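Local coordinates for protein myosin regulatory light chain (Physarum polycephalum, PDB 2BL0) that binds a calcium ion through an EF-hand loop and, as a regulatory light chain of myosin II, probably stabilises the heavy chain and modulates motor activity, at residues 7-12 / 59-64; 80-85 / 135-140. One frame throughout, in Å; residues are numbered along the deposited sequence. Where two conformers were deposited one is given.

Contact 1: 7-12 / 59-64; sequences EFKEAF and IQFPEF. With CA (calcium ion), chain E.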
ATOM      1  N   GLU C   7      -6.845 -12.507 -19.598  1.00 12.15           N
ATOM      2  CA  GLU C   7      -6.652 -11.534 -20.646  1.00 11.57           C
ATOM      3  C   GLU C   7      -5.618 -12.040 -21.673  1.00  9.84           C
ATOM      4  O   GLU C   7      -5.790 -11.892 -22.888  1.00  9.21           O
ATOM      5  CB  GLU C   7      -6.178 -10.223 -20.041  1.00 12.02           C
ATOM      6  CG  GLU C   7      -6.085  -9.113 -21.046  1.00 14.89           C
ATOM      7  CD  GLU C   7      -5.884  -7.765 -20.407  1.00 17.73           C
ATOM      8  OE1 GLU C   7      -4.861  -7.585 -19.701  1.00 19.63           O
ATOM      9  OE2 GLU C   7      -6.738  -6.892 -20.634  1.00 20.65           O
ATOM     10  N   PHE C   8      -4.534 -12.627 -21.188  1.00  8.40           N
ATOM     11  CA  PHE C   8      -3.552 -13.166 -22.127  1.00  8.18           C
ATOM     12  C   PHE C   8      -4.131 -14.319 -22.917  1.00  6.96           C
ATOM     13  O   PHE C   8      -3.833 -14.458 -24.085  1.00  6.95           O
ATOM     14  CB  PHE C   8      -2.260 -13.588 -21.434  1.00  8.18           C
ATOM     15  CG  PHE C   8      -1.469 -12.443 -20.887  1.00  9.22           C
ATOM     16  CD1 PHE C   8      -1.367 -11.241 -21.588  1.00  9.74           C
ATOM     17  CD2 PHE C   8      -0.842 -12.551 -19.656  1.00 10.61           C
ATOM     18  CE1 PHE C   8      -0.642 -10.192 -21.070  1.00 10.29           C
ATOM     19  CE2 PHE C   8      -0.124 -11.508 -19.156  1.00 11.13           C
ATOM     20  CZ  PHE C   8      -0.027 -10.324 -19.871  1.00 10.43           C
ATOM     21  N   LYS C   9      -4.989 -15.115 -22.298  1.00  7.19           N
ATOM     22  CA  LYS C   9      -5.613 -16.238 -22.988  1.00  7.68           C
ATOM     23  C   LYS C   9      -6.575 -15.716 -24.058  1.00  7.11           C
ATOM     24  O   LYS C   9      -6.585 -16.224 -25.166  1.00  5.98           O
ATOM     25  CB  LYS C   9      -6.324 -17.174 -21.989  1.00  8.17           C
ATOM     26  CG  LYS C   9      -7.021 -18.394 -22.597  1.00 12.36           C
ATOM     27  CD  LYS C   9      -6.045 -19.396 -23.168  1.00 16.60           C
ATOM     28  CE  LYS C   9      -6.741 -20.560 -23.873  1.00 19.76           C
ATOM     29  NZ  LYS C   9      -6.075 -20.878 -25.170  1.00 20.40           N
ATOM     30  N   GLU C  10      -7.345 -14.678 -23.727  1.00  7.11           N
ATOM     31  CA  GLU C  10      -8.263 -14.070 -24.684  1.00  7.53           C
ATOM     32  C   GLU C  10      -7.500 -13.536 -25.899  1.00  7.40           C
ATOM     33  O   GLU C  10      -7.919 -13.734 -27.029  1.00  6.74           O
ATOM     34  CB  GLU C  10      -9.104 -12.969 -24.013  1.00  8.07           C
ATOM     35  CG  GLU C  10     -10.163 -13.520 -23.075  1.00 11.11           C
ATOM     36  CD  GLU C  10     -10.810 -12.477 -22.177  1.00 14.90           C
ATOM     37  OE1 GLU C  10     -10.397 -11.303 -22.209  1.00 16.39           O
ATOM     38  OE2 GLU C  10     -11.746 -12.846 -21.425  1.00 17.15           O
ATOM     39  N   ALA C  11      -6.360 -12.893 -25.660  1.00  7.07           N
ATOM     40  CA  ALA C  11      -5.526 -12.366 -26.735  1.00  7.10           C
ATOM     41  C   ALA C  11      -4.996 -13.486 -27.597  1.00  7.05           C
ATOM     42  O   ALA C  11      -5.026 -13.404 -28.819  1.00  6.54           O
ATOM     43  CB  ALA C  11      -4.384 -11.555 -26.182  1.00  7.71           C
ATOM     44  N   PHE C  12      -4.463 -14.530 -26.959  1.00  6.49           N
ATOM     45  CA  PHE C  12      -3.943 -15.672 -27.694  1.00  6.39           C
ATOM     46  C   PHE C  12      -5.041 -16.261 -28.604  1.00  6.32           C
ATOM     47  O   PHE C  12      -4.798 -16.626 -29.762  1.00  6.73           O
ATOM     48  CB  PHE C  12      -3.427 -16.734 -26.723  1.00  5.55           C
ATOM     49  CG  PHE C  12      -2.806 -17.922 -27.404  1.00  5.73           C
ATOM     50  CD1 PHE C  12      -1.471 -17.906 -27.766  1.00  5.81           C
ATOM     51  CD2 PHE C  12      -3.571 -19.040 -27.694  1.00  6.91           C
ATOM     52  CE1 PHE C  12      -0.901 -19.011 -28.407  1.00  6.38           C
ATOM     53  CE2 PHE C  12      -3.025 -20.138 -28.342  1.00  7.47           C
ATOM     54  CZ  PHE C  12      -1.679 -20.119 -28.690  1.00  6.84           C
ATOM     55  N   ILE C  59       3.924 -21.809 -31.369  1.00  4.89           N
ATOM     56  CA  ILE C  59       3.757 -21.140 -30.086  1.00  5.21           C
ATOM     57  C   ILE C  59       2.468 -21.660 -29.444  1.00  5.26           C
ATOM     58  O   ILE C  59       1.379 -21.383 -29.941  1.00  6.06           O
ATOM     59  CB  ILE C  59       3.646 -19.591 -30.256  1.00  5.10           C
ATOM     60  CG1 ILE C  59       4.854 -18.998 -30.991  1.00  5.90           C
ATOM     61  CG2 ILE C  59       3.452 -18.928 -28.860  1.00  5.86           C
ATOM     62  CD1 ILE C  59       4.664 -17.561 -31.467  1.00  5.85           C
ATOM     63  N   GLN C  60       2.598 -22.425 -28.367  1.00  5.42           N
ATOM     64  CA  GLN C  60       1.447 -22.886 -27.584  1.00  5.06           C
ATOM     65  C   GLN C  60       1.028 -21.776 -26.625  1.00  5.71           C
ATOM     66  O   GLN C  60       1.835 -20.921 -26.282  1.00  4.62           O
ATOM     67  CB  GLN C  60       1.784 -24.129 -26.757  1.00  5.24           C
ATOM     68  CG  GLN C  60       2.531 -25.272 -27.475  1.00  7.32           C
ATOM     69  CD  GLN C  60       1.830 -25.775 -28.723  1.00  7.98           C
ATOM     70  OE1 GLN C  60       2.501 -26.152 -29.708  1.00 12.10           O
ATOM     71  NE2 GLN C  60       0.493 -25.800 -28.700  1.00  8.11           N
ATOM     72  N   PHE C  61      -0.208 -21.811 -26.136  1.00  4.20           N
ATOM     73  CA  PHE C  61      -0.602 -20.837 -25.135  1.00  5.62           C
ATOM     74  C   PHE C  61       0.362 -20.765 -23.931  1.00  5.51           C
ATOM     75  O   PHE C  61       0.766 -19.680 -23.558  1.00  4.81           O
ATOM     76  CB  PHE C  61      -2.050 -21.021 -24.641  1.00  6.36           C
ATOM     77  CG  PHE C  61      -2.403 -20.067 -23.543  1.00  6.44           C
ATOM     78  CD1 PHE C  61      -2.327 -18.701 -23.769  1.00  5.22           C
ATOM     79  CD2 PHE C  61      -2.728 -20.517 -22.265  1.00  8.15           C
ATOM     80  CE1 PHE C  61      -2.595 -17.795 -22.768  1.00  6.44           C
ATOM     81  CE2 PHE C  61      -3.007 -19.610 -21.254  1.00  9.33           C
ATOM     82  CZ  PHE C  61      -2.932 -18.239 -21.511  1.00  8.02           C
ATOM     83  N   PRO C  62       0.716 -21.878 -23.274  1.00  6.16           N
ATOM     84  CA  PRO C  62       1.640 -21.753 -22.129  1.00  6.40           C
ATOM     85  C   PRO C  62       2.959 -21.033 -22.442  1.00  5.20           C
ATOM     86  O   PRO C  62       3.487 -20.367 -21.554  1.00  5.87           O
ATOM     87  CB  PRO C  62       1.865 -23.186 -21.686  1.00  6.56           C
ATOM     88  CG  PRO C  62       0.576 -23.910 -22.107  1.00  7.88           C
ATOM     89  CD  PRO C  62       0.193 -23.255 -23.410  1.00  6.86           C
ATOM     90  N   GLU C  63       3.467 -21.184 -23.665  1.00  5.34           N
ATOM     91  CA  GLU C  63       4.677 -20.490 -24.115  1.00  4.50           C
ATOM     92  C   GLU C  63       4.441 -18.981 -24.223  1.00  4.79           C
ATOM     93  O   GLU C  63       5.239 -18.186 -23.753  1.00  5.62           O
ATOM     94  CB  GLU C  63       5.144 -21.051 -25.450  1.00  4.61           C
ATOM     95  CG  GLU C  63       5.708 -22.464 -25.379  1.00  4.34           C
ATOM     96  CD  GLU C  63       6.097 -22.991 -26.748  1.00  2.51           C
ATOM     97  OE1 GLU C  63       5.195 -23.117 -27.572  1.00  4.07           O
ATOM     98  OE2 GLU C  63       7.292 -23.193 -27.065  1.00  3.72           O
ATOM     99  N   PHE C  64       3.341 -18.602 -24.870  1.00  5.17           N
ATOM    100  CA  PHE C  64       2.923 -17.207 -24.991  1.00  5.44           C
ATOM    101  C   PHE C  64       2.725 -16.615 -23.591  1.00  5.77           C
ATOM    102  O   PHE C  64       3.205 -15.526 -23.303  1.00  5.95           O
ATOM    103  CB  PHE C  64       1.630 -17.155 -25.801  1.00  4.95           C
ATOM    104  CG  PHE C  64       1.009 -15.784 -25.917  1.00  6.13           C
ATOM    105  CD1 PHE C  64       1.528 -14.854 -26.807  1.00  6.65           C
ATOM    106  CD2 PHE C  64      -0.102 -15.433 -25.148  1.00  5.56           C
ATOM    107  CE1 PHE C  64       0.961 -13.593 -26.937  1.00  6.36           C
ATOM    108  CE2 PHE C  64      -0.682 -14.173 -25.267  1.00  7.05           C
ATOM    109  CZ  PHE C  64      -0.145 -13.245 -26.167  1.00  6.93           C
TER
HETATM  110 CA    CA E1155       6.718 -24.315 -29.147  1.00 23.88          CA

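Contact 2: 80-85 / 135-140; sequences ILRQAF and NFINTM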
ATOM      1  N   ILE C  80      -7.037  -0.544 -11.255  1.00 24.01           N
ATOM      2  CA  ILE C  80      -6.142  -0.517 -10.106  1.00 23.61           C
ATOM      3  C   ILE C  80      -5.150   0.630 -10.245  1.00 23.21           C
ATOM      4  O   ILE C  80      -4.833   1.292  -9.255  1.00 22.75           O
ATOM      5  CB  ILE C  80      -5.467  -1.892  -9.884  1.00 23.69           C
ATOM      6  CG1 ILE C  80      -6.471  -2.825  -9.193  1.00 24.28           C
ATOM      7  CG2 ILE C  80      -4.205  -1.763  -9.020  1.00 24.38           C
ATOM      8  CD1 ILE C  80      -6.087  -4.269  -9.174  1.00 24.78           C
ATOM      9  N   LEU C  81      -4.676   0.870 -11.465  1.00 22.61           N
ATOM     10  CA  LEU C  81      -3.760   1.976 -11.735  1.00 22.91           C
ATOM     11  C   LEU C  81      -4.465   3.324 -11.568  1.00 23.16           C
ATOM     12  O   LEU C  81      -3.891   4.274 -11.023  1.00 22.58           O
ATOM     13  CB  LEU C  81      -3.155   1.835 -13.137  1.00 22.31           C
ATOM     14  CG  LEU C  81      -2.229   2.952 -13.632  1.00 22.74           C
ATOM     15  CD1 LEU C  81      -1.080   3.219 -12.659  1.00 21.98           C
ATOM     16  CD2 LEU C  81      -1.681   2.648 -15.020  1.00 21.83           C
ATOM     17  N   ARG C  82      -5.719   3.398 -12.014  1.00 23.35           N
ATOM     18  CA  ARG C  82      -6.527   4.608 -11.870  1.00 24.03           C
ATOM     19  C   ARG C  82      -6.704   4.986 -10.405  1.00 23.97           C
ATOM     20  O   ARG C  82      -6.467   6.131 -10.019  1.00 24.10           O
ATOM     21  CB  ARG C  82      -7.898   4.405 -12.523  1.00 23.97           C
ATOM     22  CG  ARG C  82      -8.891   5.563 -12.307  1.00 25.23           C
ATOM     23  CD  ARG C  82     -10.171   5.469 -13.151  1.00 26.49           C
ATOM     24  NE  ARG C  82      -9.911   4.972 -14.498  1.00 28.24           N
ATOM     25  CZ  ARG C  82      -9.309   5.666 -15.464  1.00 28.74           C
ATOM     26  NH1 ARG C  82      -8.907   6.918 -15.259  1.00 29.45           N
ATOM     27  NH2 ARG C  82      -9.108   5.102 -16.644  1.00 27.60           N
ATOM     28  N   GLN C  83      -7.128   4.009  -9.608  1.00 24.08           N
ATOM     29  CA  GLN C  83      -7.265   4.141  -8.157  1.00 24.08           C
ATOM     30  C   GLN C  83      -5.963   4.548  -7.465  1.00 23.49           C
ATOM     31  O   GLN C  83      -6.000   5.254  -6.454  1.00 23.63           O
ATOM     32  CB  GLN C  83      -7.708   2.816  -7.540  0.78 24.44           C
ATOM     33  CG  GLN C  83      -9.167   2.467  -7.687  0.78 26.02           C
ATOM     34  CD  GLN C  83      -9.511   1.200  -6.926  0.78 27.19           C
ATOM     35  OE1 GLN C  83      -9.355   1.148  -5.707  0.78 28.04           O
ATOM     36  NE2 GLN C  83      -9.968   0.172  -7.643  0.78 28.37           N
ATOM     37  N   ALA C  84      -4.834   4.060  -7.971  1.00 22.67           N
ATOM     38  CA  ALA C  84      -3.528   4.355  -7.386  1.00 22.33           C
ATOM     39  C   ALA C  84      -3.195   5.828  -7.592  1.00 22.02           C
ATOM     40  O   ALA C  84      -2.667   6.483  -6.700  1.00 21.12           O
ATOM     41  CB  ALA C  84      -2.453   3.475  -7.984  1.00 22.14           C
ATOM     42  N   PHE C  85      -3.528   6.348  -8.770  1.00 22.00           N
ATOM     43  CA  PHE C  85      -3.407   7.784  -9.030  1.00 22.06           C
ATOM     44  C   PHE C  85      -4.396   8.578  -8.166  1.00 22.48           C
ATOM     45  O   PHE C  85      -4.082   9.684  -7.733  1.00 22.75           O
ATOM     46  CB  PHE C  85      -3.603   8.086 -10.522  1.00 21.78           C
ATOM     47  CG  PHE C  85      -2.379   7.799 -11.378  1.00 20.37           C
ATOM     48  CD1 PHE C  85      -2.443   6.886 -12.422  1.00 20.49           C
ATOM     49  CD2 PHE C  85      -1.171   8.443 -11.142  1.00 18.58           C
ATOM     50  CE1 PHE C  85      -1.337   6.631 -13.213  1.00 18.78           C
ATOM     51  CE2 PHE C  85      -0.058   8.196 -11.934  1.00 18.39           C
ATOM     52  CZ  PHE C  85      -0.142   7.290 -12.980  1.00 18.80           C
ATOM     53  N   ASN C 135      -2.806  10.621 -19.688  1.00 27.47           N
ATOM     54  CA  ASN C 135      -1.924  10.475 -20.851  1.00 27.53           C
ATOM     55  C   ASN C 135      -1.088   9.208 -20.736  1.00 27.53           C
ATOM     56  O   ASN C 135      -0.844   8.539 -21.739  1.00 27.81           O
ATOM     57  CB  ASN C 135      -1.004  11.688 -21.012  1.00 27.36           C
ATOM     58  CG  ASN C 135      -1.761  12.932 -21.434  1.00 27.10           C
ATOM     59  OD1 ASN C 135      -2.916  13.114 -21.062  1.00 27.36           O
ATOM     60  ND2 ASN C 135      -1.122  13.781 -22.237  1.00 27.51           N
ATOM     61  N   PHE C 136      -0.666   8.872 -19.515  1.00 27.51           N
ATOM     62  CA  PHE C 136       0.056   7.610 -19.288  1.00 27.33           C
ATOM     63  C   PHE C 136      -0.857   6.385 -19.362  1.00 27.28           C
ATOM     64  O   PHE C 136      -0.542   5.405 -20.046  1.00 27.20           O
ATOM     65  CB  PHE C 136       0.785   7.609 -17.939  1.00 27.40           C
ATOM     66  CG  PHE C 136       1.345   6.254 -17.572  1.00 26.95           C
ATOM     67  CD1 PHE C 136       0.895   5.572 -16.452  1.00 27.56           C
ATOM     68  CD2 PHE C 136       2.296   5.647 -18.381  1.00 27.98           C
ATOM     69  CE1 PHE C 136       1.413   4.327 -16.123  1.00 27.86           C
ATOM     70  CE2 PHE C 136       2.804   4.396 -18.067  1.00 27.42           C
ATOM     71  CZ  PHE C 136       2.361   3.734 -16.940  1.00 28.50           C
ATOM     72  N   ILE C 137      -1.972   6.428 -18.636  1.00 27.36           N
ATOM     73  CA  ILE C 137      -2.881   5.284 -18.556  1.00 27.91           C
ATOM     74  C   ILE C 137      -3.384   4.885 -19.924  1.00 29.21           C
ATOM     75  O   ILE C 137      -3.365   3.710 -20.283  1.00 29.19           O
ATOM     76  CB  ILE C 137      -4.103   5.605 -17.695  1.00 27.86           C
ATOM     77  CG1 ILE C 137      -3.715   5.817 -16.227  1.00 27.13           C
ATOM     78  CG2 ILE C 137      -5.129   4.476 -17.786  1.00 27.58           C
ATOM     79  CD1 ILE C 137      -4.879   6.236 -15.377  1.00 28.35           C
ATOM     80  N   ASN C 138      -3.871   5.875 -20.667  1.00 30.27           N
ATOM     81  CA  ASN C 138      -4.471   5.635 -21.977  1.00 31.60           C
ATOM     82  C   ASN C 138      -3.486   5.086 -22.990  1.00 32.95           C
ATOM     83  O   ASN C 138      -3.902   4.526 -23.995  1.00 33.10           O
ATOM     84  CB  ASN C 138      -5.120   6.907 -22.530  1.00 31.51           C
ATOM     85  CG  ASN C 138      -6.334   7.337 -21.732  1.00 30.87           C
ATOM     86  OD1 ASN C 138      -6.777   8.481 -21.835  1.00 30.05           O
ATOM     87  ND2 ASN C 138      -6.884   6.422 -20.940  1.00 28.48           N
ATOM     88  N   THR C 139      -2.186   5.228 -22.724  1.00 34.52           N
ATOM     89  CA  THR C 139      -1.177   4.607 -23.591  1.00 35.74           C
ATOM     90  C   THR C 139      -1.090   3.094 -23.399  1.00 36.55           C
ATOM     91  O   THR C 139      -0.459   2.403 -24.196  1.00 36.62           O
ATOM     92  CB  THR C 139       0.217   5.242 -23.415  1.00 35.87           C
ATOM     93  OG1 THR C 139       0.094   6.612 -23.040  1.00 35.86           O
ATOM     94  CG2 THR C 139       0.920   5.324 -24.769  1.00 37.01           C
ATOM     95  N   MET C 140      -1.727   2.590 -22.348  1.00 37.50           N
ATOM     96  CA  MET C 140      -1.736   1.166 -22.046  1.00 38.38           C
ATOM     97  C   MET C 140      -3.106   0.522 -22.265  1.00 38.84           C
ATOM     98  O   MET C 140      -3.188  -0.659 -22.604  1.00 38.72           O
ATOM     99  CB  MET C 140      -1.250   0.947 -20.607  1.00 38.55           C
ATOM    100  CG  MET C 140       0.032   0.165 -20.548  1.00 39.50           C
ATOM    101  SD  MET C 140       1.006   0.312 -19.075  1.00 38.46           S
ATOM    102  CE  MET C 140      -0.146   0.837 -17.818  1.00 38.74           C
TER

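Contact 1: 7-12 / 59-64
The carbonyl oxygen of Phe8 takes the helical N-H of Phe12 (O to N 2.9 Å) and also meets the edge of Phe64, whose CE2 lies 3.4 Å from Phe8 O, near the plane of that ring. Phe12 fills the middle of the contact, forming an aromatic cluster with Phe61 and Phe64. With CG anti to the backbone N (chi1 -177°), its ring reaches across to the start of the other helix. One face receives Phe61 CB, 4.0 Å from the Phe12 ring centroid, and the Phe61 ring presents its edge to that face in an offset edge-to-face pair, planes at 63°. Phe12 CD1 lies 3.7 Å from Phe64 CB, the two rings oblique. Ile59 O lies in plane at the far edge, 3.5 Å from Phe12 CZ. This joins the first helix of an EF-hand pair, 3-15, to the last, 61-72, which leaves the calcium loop. An alanine here in place of Phe12 is likely to leave a gap between Phe61 and Phe64 and take away the face on which Phe61 CB rests. Lysine suits the partly exposed border: Lys9 CD sits over the Phe61 face, 3.5 Å from the ring centroid, while NZ forms a salt bridge with Glu13. Beyond the cluster, Glu63 grips calcium with both carboxylate oxygens, and OE1 accepts a nearly straight bond from Gln60 N (N to OE1 2.8 Å) on its anti lone pair.

Contact 2: 80-85 / 135-140
The ring of Phe85 meets Phe136 at its edge: Phe136 CD1 lies near the Phe85 ring plane, 4.0 Å from Phe85 CZ, and the two side chains run nearly perpendicular. Tyr133 stacks on the Phe85 ring, while Ile137 CD1 approaches it obliquely. The Phe136 ring in turn is approached obliquely by both Phe85 CZ and Leu81 CD2. These residues close the second EF-hand pair of the chain, where helix 78-87, the first of the pair, faces the short helix 134-137, the last; the contact lies away from the calcium site. Ile137 points from helix 134-137 at Leu81 and Phe85. Running antiparallel alongside Phe85, it puts CD1 at 3.9 Å from Phe85 CD1, and its CG1 lies 4.0 Å from Leu81 CD2. A beta-branched residue suits the place because it offers two arms: the CG1 arm runs along Phe85 and Leu81 and its CD1 tip also reaches Arg82, while CG2 comes near Arg82 NH2. Arginine is apt at this partly exposed border, since its long chain, bent at chi3, carries NH1 to 4.1 Å from Ile137 CD1 while NH2 forms a salt bridge to Glu78. Phe120 and Ile123 of helix 114-124 extend the apolar packing around the two phenylalanines, and another protein chain of the assembly packs on Phe85 and Met140. Leu81, with CG anti to the backbone N (chi1 176°), points its CD2 methyl at both Phe136 and Met140, 3.7 Å from Phe136 CE1 and 3.7 Å from Met140 CE.

Contacts 1 and 2 come in series along the chain, the first closing before the second opens, and lie on opposite sides of the chain's centre. Their centres are 24 Å apart and their nearest atoms about 7 Å apart, without touching. Each occupies the same place in its own EF-hand pair, joining the opening helix to the closing one: 3-15 with 61-72 in the first, 78-87 with 134-137 in the second. Helices 61-72 and 78-87 follow each other in the chain, so the two lobes are consecutive. Only contact 1 includes a calcium ligand, while chains of other proteins in the assembly pack against both contacts, consistent with a two-lobed light chain gripping partner chains.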